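Salmonella typhimurium DB7155 bacteriophage DET7 tailspike (Bacteriophage, PDB 2V5I) binds the O-antigen of its Salmonella host and probably hydrolyses it, acting as the trimeric receptor-binding spike of the phage. Local coordinates at residues I201-N206 with G229-R234; G254-K259 with G289-S294; R271-Q276 with H316-N321. All blocks are in the same frame, centred on the assembly; numbering follows the deposited sequence.

Contact 1: I201-N206 with G229-R234; sequences IITFEN and GVQFLR
Gln231 lies directly beside Thr203, in register on two parallel strands, 202-205 and 230-233. Its CB packs on the Lys259 carbonyl oxygen of the strand beyond. With chi1 at 64°, CG stands between the backbone N and the carbonyl carbon and comes close to Thr203: 3.3 Å from CG to Thr203 OG1, with Thr203 CG2 also near. CD keeps beside the same hydroxyl, and the tip closes a hydrogen bond from Gln231 NE2 to Thr203 OG1 at 2.9 Å, with OG1 tilted 18° out of the amide plane. Thr203 CG2 also meets Leu233 CD1 at 3.8 Å.

On the inner face, Phe204 and Phe232 meet carbon to carbon. The rings point the same way, Phe204 CD2 to Phe232 CE2 3.6 Å, but are slid so far apart that they barely overlap. Past the strands, the extended Arg234 passes along the Asn206 carbonyl oxygen, and its NH1 donates to Asn206 O at 2.9 Å in the guanidinium plane. NH1 also reaches Gly209 O, and Trp211 makes a cation-pi contact with the group.

The five backbone bonds take up peptide groups whatever the sequence, whereas Gln231 and Arg234 add sequence-dependent bonds to the Thr203 hydroxyl and the Asn206 carbonyl.

Contact 2: G254-K259 with G289-S294; sequences GESGFK and GFDLGS
Gly289 enters the pairing through its carbonyl, which accepts a hydrogen bond from Phe258 N at 3.1 Å. The same oxygen lies beside Gly257, whose lack of a side chain leaves it room.

Phe290 comes next, in parallel register with Phe258. Both rings have CG anti to the carbonyl carbon (chi1 -68° in Phe290) and point the same way, forming an offset stack with centroids 4.7 Å apart and planes at 23°. Phe258 CD2 sits over one face of the Phe290 ring, toward its rim, 3.4 Å from Phe290 CE2. Large flat side chains suit this interior position: Phe290 also meets Ile327 and Val329.

At Asp291 the strand shows its other face. Its N donates an almost straight bond to Phe258 O (2.8 Å), while the side chain runs alongside Lys259, Asp291 OD2 being 4.0 Å from Lys259 CG; the ammonium, however, leads away to a salt bridge with one conformer of Glu255. One water bonds Ser256 OG at 2.7 Å and Asp291 OD2 at a doubtfully short 2.5 Å; that hydroxyl is held as well by Asp288 N, and Asp291 OD1 takes Gln262 NE2.

Leu292 then brings its CD2 back near Phe258 O and packs on Val324. In-register pairing of parallel strands, with like residues stacked inside, is characteristic of parallel beta-helices, here the right-handed one of the P22 tailspike family.

Contact 3: R271-Q276 with H316-N321; sequences RNYNLQ and HQLPNN
Tyr273 lies across the end of Leu318, the two side chains meeting at about a right angle. The phenol oxygen rests on the isobutyl tip, Tyr273 OH being 3.5 Å from Leu318 CD2, with CD1 little farther. Arg271 crosses the same leucine at a similar angle, bringing its CD within 3.6 Å of Leu318 CD1. Leucine suits this place because its two methyls can meet both long neighbours, whose polar ends are engaged elsewhere: Tyr273 OH bonds Asp307, and Arg271 forms a salt bridge with Asp295.

The Tyr273 ring presents its edge to the backbone of Pro319. Pro319 O lies in the ring plane, 3.5 Å from Tyr273 CD2, a position where the ring's C-H edge, slightly positive, meets the carbonyl dipole. Pro319 is the centre of an inverse gamma turn, spanned by a weak bond from Asn320 N to Leu318 O, and that bend helps bring its carbonyl to the ring. Both segments are loops between strands of successive coils of the parallel beta-helix, and here they run side by side at its outer turns rather than as sheet.

One strong backbone bond joins them, Asn274 N to Asn320 O at 2.8 Å. Asn274 and Asn321 both take left-handed backbone angles, which asparagine accepts more readily than most residues. Their amides do not stack: the planes stand 81° apart, and Asn321 ND2 gives only a weak bond to Asn274 OD1 at 3.3 Å. Asn274 ND2 has a partner in the preceding coil, Asn236. Asn320 turns away from Tyr273: a chi1 of 42° folds its amide back over its own main chain, where it spans Asp340 O on the ND2 side and Arg366 on the OD1 side.

How the contacts relate
From the N terminus, contact 1 comes first: it closes a loop from 201 to 234, one coil of the beta-helix, before contact 2 opens at 254. Contact 2 closes only at 294, after contact 3 has opened at 271, so these two loops cross, and contact 3 ends at 321. Contacts 1 and 2 belong to the same face: strands 230-233 and 258-260 are neighbours, joined by a probable bond from Lys259 N to Val230 O. Contact 3 lies at the turns beyond these strands. Asn272 reaches back to Phe232 O of contact 1, and Asn320 to Ser294 of contact 2, so successive coils are tied along both the face and its edge.

Contact 1: I201-N206 with G229-R234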
loop_
_atom_site.group_PDB
_atom_site.type_symbol
_atom_site.label_atom_id
_atom_site.label_comp_id
_atom_site.label_asym_id
_atom_site.label_seq_id
_atom_site.Cartn_x
_atom_site.Cartn_y
_atom_site.Cartn_z
ATOM N N ILE A 201 -4.815 4.609 -26.840
ATOM C CA ILE A 201 -3.508 4.009 -27.127
ATOM C C ILE A 201 -3.576 2.507 -27.207
ATOM O O ILE A 201 -3.043 1.922 -28.142
ATOM C CB ILE A 201 -2.382 4.559 -26.241
ATOM C CG1 ILE A 201 -2.394 6.086 -26.276
ATOM C CG2 ILE A 201 -1.034 3.998 -26.699
ATOM C CD1 ILE A 201 -1.358 6.803 -25.490
ATOM N N ILE A 202 -4.132 1.877 -26.154
ATOM C CA ILE A 202 -4.389 0.440 -26.169
ATOM C C ILE A 202 -5.876 0.227 -25.912
ATOM O O ILE A 202 -6.375 0.717 -24.924
ATOM C CB ILE A 202 -3.562 -0.285 -25.083
ATOM C CG1 ILE A 202 -2.047 0.064 -25.242
ATOM C CG2 ILE A 202 -3.818 -1.796 -25.142
ATOM C CD1 ILE A 202 -1.156 -0.247 -24.043
ATOM N N THR A 203 -6.544 -0.510 -26.802
ATOM C CA THR A 203 -7.984 -0.702 -26.716
ATOM C C THR A 203 -8.342 -2.170 -26.937
ATOM O O THR A 203 -7.830 -2.802 -27.843
ATOM C CB THR A 203 -8.681 0.102 -27.869
ATOM O OG1 THR A 203 -8.375 1.485 -27.750
ATOM C CG2 THR A 203 -10.188 -0.115 -27.853
ATOM N N PHE A 204 -9.141 -2.718 -26.028
ATOM C CA PHE A 204 -9.780 -4.005 -26.243
ATOM C C PHE A 204 -11.259 -3.751 -26.486
ATOM O O PHE A 204 -11.983 -3.381 -25.554
ATOM C CB PHE A 204 -9.578 -4.871 -24.974
ATOM C CG PHE A 204 -8.175 -5.298 -24.757
ATOM C CD1 PHE A 204 -7.616 -6.266 -25.518
ATOM C CD2 PHE A 204 -7.350 -4.635 -23.802
ATOM C CE1 PHE A 204 -6.242 -6.668 -25.304
ATOM C CE2 PHE A 204 -6.039 -5.068 -23.613
ATOM C CZ PHE A 204 -5.500 -6.020 -24.384
ATOM N N GLU A 205 -11.690 -3.989 -27.733
ATOM C CA GLU A 205 -13.037 -3.707 -28.180
ATOM C C GLU A 205 -13.737 -5.058 -28.447
ATOM O O GLU A 205 -13.321 -5.813 -29.335
ATOM C CB GLU A 205 -12.934 -2.903 -29.469
ATOM C CG GLU A 205 -14.277 -2.576 -30.078
ATOM C CD GLU A 205 -14.727 -3.635 -31.108
ATOM O OE1 GLU A 205 -14.121 -3.763 -32.223
ATOM O OE2 GLU A 205 -15.715 -4.356 -30.841
ATOM N N ASN A 206 -14.735 -5.388 -27.607
ATOM C CA ASN A 206 -15.500 -6.609 -27.745
ATOM C C ASN A 206 -17.014 -6.351 -27.862
ATOM O O ASN A 206 -17.829 -6.973 -27.177
ATOM C CB ASN A 206 -15.185 -7.540 -26.547
ATOM C CG ASN A 206 -13.771 -8.047 -26.591
ATOM O OD1 ASN A 206 -12.855 -7.364 -26.115
ATOM N ND2 ASN A 206 -13.571 -9.213 -27.158
ATOM N N GLY A 229 -5.479 6.335 -22.349
ATOM C CA GLY A 229 -4.303 5.507 -22.455
ATOM C C GLY A 229 -4.637 4.065 -22.749
ATOM O O GLY A 229 -4.123 3.424 -23.653
ATOM N N VAL A 230 -5.447 3.499 -21.841
ATOM C CA VAL A 230 -5.973 2.149 -21.986
ATOM C C VAL A 230 -7.483 2.194 -21.874
ATOM O O VAL A 230 -8.025 2.828 -20.982
ATOM C CB VAL A 230 -5.441 1.161 -20.862
ATOM C CG1 VAL A 230 -5.983 -0.261 -21.061
ATOM C CG2 VAL A 230 -3.932 1.140 -20.816
ATOM N N GLN A 231 -8.177 1.532 -22.788
ATOM C CA GLN A 231 -9.622 1.496 -22.703
ATOM C C GLN A 231 -10.219 0.148 -23.057
ATOM O O GLN A 231 -9.665 -0.578 -23.850
ATOM C CB GLN A 231 -10.253 2.563 -23.585
ATOM C CG GLN A 231 -10.027 2.409 -25.010
ATOM C CD GLN A 231 -10.336 3.731 -25.827
ATOM O OE1 GLN A 231 -10.764 4.752 -25.277
ATOM N NE2 GLN A 231 -10.141 3.672 -27.129
ATOM N N PHE A 232 -11.335 -0.181 -22.362
ATOM C CA PHE A 232 -12.071 -1.439 -22.592
ATOM C C PHE A 232 -13.485 -1.154 -23.027
ATOM O O PHE A 232 -14.098 -0.236 -22.495
ATOM C CB PHE A 232 -12.128 -2.223 -21.228
ATOM C CG PHE A 232 -10.795 -2.688 -20.759
ATOM C CD1 PHE A 232 -9.990 -1.830 -20.000
ATOM C CD2 PHE A 232 -10.345 -3.922 -21.071
ATOM C CE1 PHE A 232 -8.743 -2.235 -19.581
ATOM C CE2 PHE A 232 -9.044 -4.358 -20.631
ATOM C CZ PHE A 232 -8.300 -3.464 -19.863
ATOM N N LEU A 233 -13.995 -2.007 -23.932
ATOM C CA LEU A 233 -15.402 -1.970 -24.390
ATOM C C LEU A 233 -15.973 -3.389 -24.325
ATOM O O LEU A 233 -15.443 -4.303 -24.928
ATOM C CB LEU A 233 -15.548 -1.433 -25.835
ATOM C CG LEU A 233 -15.114 -0.011 -26.097
ATOM C CD1 LEU A 233 -13.648 0.080 -26.387
ATOM C CD2 LEU A 233 -15.892 0.525 -27.284
ATOM N N ARG A 234 -17.031 -3.568 -23.533
ATOM C CA ARG A 234 -17.730 -4.849 -23.378
ATOM C C ARG A 234 -16.790 -6.024 -23.002
ATOM O O ARG A 234 -16.828 -7.074 -23.598
ATOM C CB ARG A 234 -18.529 -5.139 -24.633
ATOM C CG ARG A 234 -19.624 -6.202 -24.464
ATOM C CD ARG A 234 -20.645 -6.162 -25.587
ATOM N NE ARG A 234 -21.530 -7.342 -25.625
ATOM C CZ ARG A 234 -21.210 -8.517 -26.146
ATOM N NH1 ARG A 234 -20.013 -8.755 -26.665
ATOM N NH2 ARG A 234 -22.110 -9.528 -26.134
#

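Contact 2: G254-K259 with G289-S294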
loop_
_atom_site.group_PDB
_atom_site.type_symbol
_atom_site.label_atom_id
_atom_site.label_comp_id
_atom_site.label_asym_id
_atom_site.label_seq_id
_atom_site.Cartn_x
_atom_site.Cartn_y
_atom_site.Cartn_z
ATOM N N GLY A 254 -4.721 12.746 -23.387
ATOM C CA GLY A 254 -5.680 13.783 -23.850
ATOM C C GLY A 254 -7.060 13.584 -23.300
ATOM O O GLY A 254 -7.815 14.582 -23.198
ATOM N N GLU A 255 -7.430 12.334 -22.951
ATOM C CA GLU A 255 -8.673 12.053 -22.232
ATOM C C GLU A 255 -8.301 11.568 -20.820
ATOM O O GLU A 255 -7.805 12.377 -20.018
ATOM C CB GLU A 255 -9.665 11.144 -23.004
ATOM C CG GLU A 255 -11.118 11.233 -22.480
ATOM C CD GLU A 255 -12.005 9.985 -22.853
ATOM O OE1 GLU A 255 -11.504 9.023 -23.499
ATOM O OE2 GLU A 255 -13.170 9.948 -22.440
ATOM N N SER A 256 -8.399 10.276 -20.551
ATOM C CA SER A 256 -8.159 9.722 -19.233
ATOM C C SER A 256 -7.042 8.696 -19.305
ATOM O O SER A 256 -6.763 8.091 -20.358
ATOM C CB SER A 256 -9.399 9.070 -18.678
ATOM O OG SER A 256 -10.413 10.080 -18.456
ATOM N N GLY A 257 -6.401 8.451 -18.169
ATOM C CA GLY A 257 -5.318 7.444 -18.170
ATOM C C GLY A 257 -5.888 6.072 -18.570
ATOM O O GLY A 257 -5.359 5.384 -19.427
ATOM N N PHE A 258 -6.890 5.659 -17.799
ATOM C CA PHE A 258 -7.480 4.371 -17.899
ATOM C C PHE A 258 -9.002 4.488 -17.845
ATOM O O PHE A 258 -9.522 5.163 -16.974
ATOM C CB PHE A 258 -7.023 3.537 -16.679
ATOM C CG PHE A 258 -5.515 3.453 -16.547
ATOM C CD1 PHE A 258 -4.764 2.576 -17.294
ATOM C CD2 PHE A 258 -4.812 4.375 -15.722
ATOM C CE1 PHE A 258 -3.369 2.541 -17.202
ATOM C CE2 PHE A 258 -3.389 4.329 -15.615
ATOM C CZ PHE A 258 -2.686 3.456 -16.375
ATOM N N LYS A 259 -9.653 3.839 -18.799
ATOM C CA LYS A 259 -11.106 4.066 -19.013
ATOM C C LYS A 259 -11.876 2.789 -19.285
ATOM O O LYS A 259 -11.497 2.019 -20.166
ATOM C CB LYS A 259 -11.283 5.044 -20.171
ATOM C CG LYS A 259 -12.738 5.404 -20.584
ATOM C CD LYS A 259 -12.750 6.098 -21.930
ATOM C CE LYS A 259 -14.130 6.465 -22.380
ATOM N NZ LYS A 259 -13.999 7.299 -23.644
ATOM N N GLY A 289 -7.773 10.451 -14.054
ATOM C CA GLY A 289 -6.690 9.490 -13.935
ATOM C C GLY A 289 -7.273 8.112 -14.324
ATOM O O GLY A 289 -6.817 7.450 -15.243
ATOM N N PHE A 290 -8.215 7.652 -13.492
ATOM C CA PHE A 290 -8.966 6.418 -13.787
ATOM C C PHE A 290 -10.456 6.796 -13.897
ATOM O O PHE A 290 -11.003 7.386 -12.954
ATOM C CB PHE A 290 -8.802 5.424 -12.630
ATOM C CG PHE A 290 -7.410 4.884 -12.482
ATOM C CD1 PHE A 290 -6.390 5.682 -11.903
ATOM C CD2 PHE A 290 -7.074 3.618 -12.859
ATOM C CE1 PHE A 290 -5.120 5.180 -11.775
ATOM C CE2 PHE A 290 -5.750 3.113 -12.703
ATOM C CZ PHE A 290 -4.806 3.935 -12.189
ATOM N N ASP A 291 -11.068 6.514 -15.059
ATOM C CA ASP A 291 -12.502 6.771 -15.328
ATOM C C ASP A 291 -13.193 5.425 -15.416
ATOM O O ASP A 291 -13.212 4.812 -16.468
ATOM C CB ASP A 291 -12.663 7.512 -16.668
ATOM C CG ASP A 291 -14.115 7.776 -17.055
ATOM O OD1 ASP A 291 -15.046 7.483 -16.264
ATOM O OD2 ASP A 291 -14.305 8.253 -18.197
ATOM N N LEU A 292 -13.739 4.975 -14.276
ATOM C CA LEU A 292 -14.246 3.623 -14.119
ATOM C C LEU A 292 -15.766 3.440 -14.041
ATOM O O LEU A 292 -16.259 2.375 -13.667
ATOM C CB LEU A 292 -13.562 2.910 -12.932
ATOM C CG LEU A 292 -12.022 3.034 -12.874
ATOM C CD1 LEU A 292 -11.474 2.296 -11.676
ATOM C CD2 LEU A 292 -11.392 2.557 -14.147
ATOM N N GLY A 293 -16.478 4.470 -14.416
ATOM C CA GLY A 293 -17.918 4.420 -14.437
ATOM C C GLY A 293 -18.473 3.572 -15.551
ATOM O O GLY A 293 -17.798 3.281 -16.509
ATOM N N SER A 294 -19.763 3.238 -15.465
ATOM C CA SER A 294 -20.422 2.424 -16.458
ATOM C C SER A 294 -21.517 3.182 -17.228
ATOM O O SER A 294 -21.797 2.867 -18.379
ATOM C CB SER A 294 -21.108 1.274 -15.739
ATOM O OG SER A 294 -20.164 0.374 -15.160
HETATM O O HOH W 1 -12.757 9.627 -19.624
#

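Contact 3: R271-Q276 with H316-N321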
loop_
_atom_site.group_PDB
_atom_site.type_symbol
_atom_site.label_atom_id
_atom_site.label_comp_id
_atom_site.label_asym_id
_atom_site.label_seq_id
_atom_site.Cartn_x
_atom_site.Cartn_y
_atom_site.Cartn_z
ATOM N N ARG A 271 -20.130 -1.307 -21.983
ATOM C CA ARG A 271 -19.813 -1.310 -20.594
ATOM C C ARG A 271 -18.895 -2.508 -20.208
ATOM O O ARG A 271 -18.708 -3.418 -20.999
ATOM C CB ARG A 271 -21.060 -1.287 -19.718
ATOM C CG ARG A 271 -21.950 -0.045 -19.932
ATOM C CD ARG A 271 -23.224 -0.226 -19.174
ATOM N NE ARG A 271 -24.101 0.932 -19.228
ATOM C CZ ARG A 271 -24.914 1.213 -20.243
ATOM N NH1 ARG A 271 -25.000 0.397 -21.300
ATOM N NH2 ARG A 271 -25.681 2.316 -20.187
ATOM N N ASN A 272 -18.393 -2.491 -18.960
ATOM C CA ASN A 272 -17.394 -3.467 -18.538
ATOM C C ASN A 272 -17.697 -3.864 -17.087
ATOM O O ASN A 272 -18.152 -3.044 -16.297
ATOM C CB ASN A 272 -16.007 -2.869 -18.600
ATOM C CG ASN A 272 -15.684 -2.373 -19.974
ATOM O OD1 ASN A 272 -15.225 -3.131 -20.810
ATOM N ND2 ASN A 272 -15.994 -1.093 -20.222
ATOM N N TYR A 273 -17.274 -5.076 -16.730
ATOM C CA TYR A 273 -17.517 -5.622 -15.396
ATOM C C TYR A 273 -16.283 -6.431 -14.938
ATOM O O TYR A 273 -15.646 -7.041 -15.773
ATOM C CB TYR A 273 -18.687 -6.583 -15.444
ATOM C CG TYR A 273 -20.061 -5.953 -15.685
ATOM C CD1 TYR A 273 -20.491 -5.708 -16.965
ATOM C CD2 TYR A 273 -20.870 -5.651 -14.625
ATOM C CE1 TYR A 273 -21.779 -5.117 -17.199
ATOM C CE2 TYR A 273 -22.105 -5.071 -14.817
ATOM C CZ TYR A 273 -22.552 -4.848 -16.125
ATOM O OH TYR A 273 -23.779 -4.256 -16.293
ATOM N N ASN A 274 -15.999 -6.394 -13.629
ATOM C CA ASN A 274 -15.083 -7.380 -13.027
ATOM C C ASN A 274 -13.694 -7.309 -13.624
ATOM O O ASN A 274 -13.054 -8.354 -13.853
ATOM C CB ASN A 274 -15.660 -8.791 -13.231
ATOM C CG ASN A 274 -16.953 -9.038 -12.465
ATOM O OD1 ASN A 274 -17.052 -8.819 -11.229
ATOM N ND2 ASN A 274 -17.962 -9.587 -13.193
ATOM N N LEU A 275 -13.169 -6.100 -13.782
ATOM C CA LEU A 275 -11.805 -5.898 -14.294
ATOM C C LEU A 275 -10.915 -5.448 -13.129
ATOM O O LEU A 275 -11.418 -4.910 -12.139
ATOM C CB LEU A 275 -11.757 -4.816 -15.415
ATOM C CG LEU A 275 -12.549 -5.237 -16.689
ATOM C CD1 LEU A 275 -12.384 -4.066 -17.658
ATOM C CD2 LEU A 275 -12.027 -6.520 -17.284
ATOM N N GLN A 276 -9.617 -5.728 -13.233
ATOM C CA GLN A 276 -8.631 -5.183 -12.283
ATOM C C GLN A 276 -8.061 -3.857 -12.681
ATOM O O GLN A 276 -7.775 -3.624 -13.868
ATOM C CB GLN A 276 -7.459 -6.175 -12.211
ATOM C CG GLN A 276 -7.834 -7.542 -11.675
ATOM C CD GLN A 276 -6.618 -8.409 -11.618
ATOM O OE1 GLN A 276 -5.699 -8.074 -10.853
ATOM N NE2 GLN A 276 -6.555 -9.473 -12.431
ATOM N N HIS A 316 -26.257 4.515 -12.860
ATOM C CA HIS A 316 -25.190 4.743 -11.897
ATOM C C HIS A 316 -25.178 3.698 -10.759
ATOM O O HIS A 316 -24.425 3.851 -9.808
ATOM C CB HIS A 316 -25.141 6.184 -11.380
ATOM C CG HIS A 316 -24.945 7.195 -12.468
ATOM N ND1 HIS A 316 -23.853 7.199 -13.306
ATOM C CD2 HIS A 316 -25.720 8.234 -12.849
ATOM C CE1 HIS A 316 -23.965 8.210 -14.158
ATOM N NE2 HIS A 316 -25.096 8.856 -13.902
ATOM N N GLN A 317 -26.006 2.662 -10.877
ATOM C CA GLN A 317 -26.102 1.617 -9.835
ATOM C C GLN A 317 -25.714 0.195 -10.328
ATOM O O GLN A 317 -26.044 -0.785 -9.676
ATOM C CB GLN A 317 -27.494 1.635 -9.164
ATOM C CG GLN A 317 -27.786 2.990 -8.571
ATOM C CD GLN A 317 -28.940 2.992 -7.611
ATOM O OE1 GLN A 317 -29.272 1.971 -7.018
ATOM N NE2 GLN A 317 -29.564 4.156 -7.455
ATOM N N LEU A 318 -25.042 0.067 -11.469
ATOM C CA LEU A 318 -24.628 -1.261 -11.926
ATOM C C LEU A 318 -23.623 -1.906 -10.982
ATOM O O LEU A 318 -22.774 -1.207 -10.414
ATOM C CB LEU A 318 -24.058 -1.231 -13.328
ATOM C CG LEU A 318 -25.081 -0.987 -14.459
ATOM C CD1 LEU A 318 -24.298 -0.676 -15.748
ATOM C CD2 LEU A 318 -26.051 -2.125 -14.660
ATOM N N PRO A 319 -23.721 -3.230 -10.822
ATOM C CA PRO A 319 -22.713 -3.979 -10.010
ATOM C C PRO A 319 -21.437 -4.260 -10.787
ATOM O O PRO A 319 -21.111 -5.403 -11.138
ATOM C CB PRO A 319 -23.475 -5.245 -9.658
ATOM C CG PRO A 319 -24.262 -5.502 -10.852
ATOM C CD PRO A 319 -24.753 -4.145 -11.338
ATOM N N ASN A 320 -20.716 -3.178 -11.116
ATOM C CA ASN A 320 -19.569 -3.286 -11.997
ATOM C C ASN A 320 -18.439 -4.056 -11.396
ATOM O O ASN A 320 -17.684 -4.707 -12.104
ATOM C CB ASN A 320 -19.175 -1.938 -12.628
ATOM C CG ASN A 320 -19.230 -0.760 -11.661
ATOM O OD1 ASN A 320 -19.088 -0.918 -10.470
ATOM N ND2 ASN A 320 -19.464 0.446 -12.200
ATOM N N ASN A 321 -18.316 -3.953 -10.073
ATOM C CA ASN A 321 -17.412 -4.785 -9.286
ATOM C C ASN A 321 -15.968 -4.864 -9.767
ATOM O O ASN A 321 -15.348 -5.973 -9.767
ATOM C CB ASN A 321 -17.976 -6.212 -9.172
ATOM C CG ASN A 321 -17.412 -6.955 -7.928
ATOM O OD1 ASN A 321 -16.962 -6.325 -6.939
ATOM N ND2 ASN A 321 -17.343 -8.261 -8.025
#